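Local coordinates for protein importin subunit beta-1 (Saccharomyces cerevisiae, PDB 5OWU) that carries proteins into the nucleus by associating with importin alpha, the subunit that recognises classical nuclear localization signals in cargo, at residues D548-G551 against Q552-S555. Numbering follows the deposited sequence. Where two conformers were deposited one is given.
Sequences DKLG and QTMS
Q552 and K549 meet through their polar ends, one helical turn apart. The backbone N of Q552 donates to D548 O, while its side chain runs back toward the lysine. K549 bends at chi2 (72°) and then stays straight, which carries its NZ to Q552 OE1 at 3.0 Å, tilted 33° from the amide's carbonyl plane. The same ammonium is bonded to N508, so two side-chain oxygens share it; an alanine in place of this lysine would probably leave Q552 OE1 and the N508 carboxamide without this common donor and set the glutamine amide free to turn. T553 closes the next turn through its N, 3.0 Å from K549 O, and its hydroxyl donates to L550 O over 2.7 Å, in the carbonyl plane on a lone pair. That hydroxyl also bonds Q573, tying the helix end to helix 563-586. L550 O is gripped a second time by M554 N at 3.1 Å; M554 N also makes a weak bond to G551 O, so one N-H is shared between two carbonyls. M554 curls at chi3 (-63°), which sets CE against the L550 carbonyl, 3.1 Å from L550 O, and in a tight 3.5 Å contact with L550 CG; both residues pack against helix 595-607. Just past the helix, S555 folds back on Q552, its OG giving a 2.7 Å bond to Q552 O, which also accepts S555 N. A threonine hydroxyl bonding the carbonyl three residues back is a common intrahelical arrangement, here at the C-terminal end of helix 536-553 in HEAT repeat 13.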
# COMPACT_ATOMS: atom_id res chain seq x y z
N ASP A 548 -26.14 11.13 -23.18
CA ASP A 548 -26.06 12.43 -23.83
C ASP A 548 -24.69 13.06 -23.61
O ASP A 548 -24.06 13.56 -24.55
CB ASP A 548 -27.17 13.35 -23.31
CG ASP A 548 -28.57 12.84 -23.62
OD1 ASP A 548 -28.71 11.66 -24.01
OD2 ASP A 548 -29.53 13.62 -23.47
N LYS A 549 -24.19 13.02 -22.37
CA LYS A 549 -22.93 13.68 -22.08
C LYS A 549 -21.80 13.05 -22.87
O LYS A 549 -20.92 13.76 -23.40
CB LYS A 549 -22.63 13.61 -20.58
CG LYS A 549 -21.49 14.50 -20.13
CD LYS A 549 -21.90 15.97 -20.17
CE LYS A 549 -20.73 16.88 -19.84
NZ LYS A 549 -21.11 18.32 -19.85
N LEU A 550 -21.79 11.72 -22.98
CA LEU A 550 -20.77 11.09 -23.80
C LEU A 550 -20.83 11.65 -25.21
O LEU A 550 -19.80 12.08 -25.76
CB LEU A 550 -20.96 9.57 -23.80
CG LEU A 550 -19.91 8.72 -24.52
CD1 LEU A 550 -18.53 8.97 -23.94
CD2 LEU A 550 -20.28 7.23 -24.45
N GLY A 551 -22.03 11.72 -25.78
CA GLY A 551 -22.18 12.31 -27.10
C GLY A 551 -21.55 13.67 -27.18
O GLY A 551 -20.80 13.98 -28.11
N GLN A 552 -21.79 14.50 -26.16
CA GLN A 552 -21.28 15.86 -26.19
C GLN A 552 -19.76 15.86 -26.27
O GLN A 552 -19.16 16.58 -27.08
CB GLN A 552 -21.76 16.63 -24.97
CG GLN A 552 -21.37 18.08 -24.96
CD GLN A 552 -21.70 18.73 -23.64
OE1 GLN A 552 -20.85 18.84 -22.75
NE2 GLN A 552 -22.94 19.17 -23.50
N THR A 553 -19.11 15.01 -25.46
CA THR A 553 -17.65 15.02 -25.47
C THR A 553 -17.13 14.56 -26.81
O THR A 553 -16.03 14.97 -27.23
CB THR A 553 -17.08 14.13 -24.36
OG1 THR A 553 -17.42 12.75 -24.60
CG2 THR A 553 -17.60 14.57 -22.98
N MET A 554 -17.90 13.75 -27.53
CA MET A 554 -17.42 13.25 -28.80
C MET A 554 -17.69 14.22 -29.93
O MET A 554 -17.33 13.93 -31.08
CB MET A 554 -18.05 11.89 -29.07
CG MET A 554 -17.56 10.83 -28.07
SD MET A 554 -18.45 9.26 -28.25
CE MET A 554 -20.08 9.79 -27.84
N SER A 555 -18.29 15.38 -29.64
CA SER A 555 -18.40 16.45 -30.62
C SER A 555 -17.19 17.38 -30.59
O SER A 555 -17.12 18.31 -31.40
CB SER A 555 -19.68 17.26 -30.39
OG SER A 555 -19.57 18.13 -29.27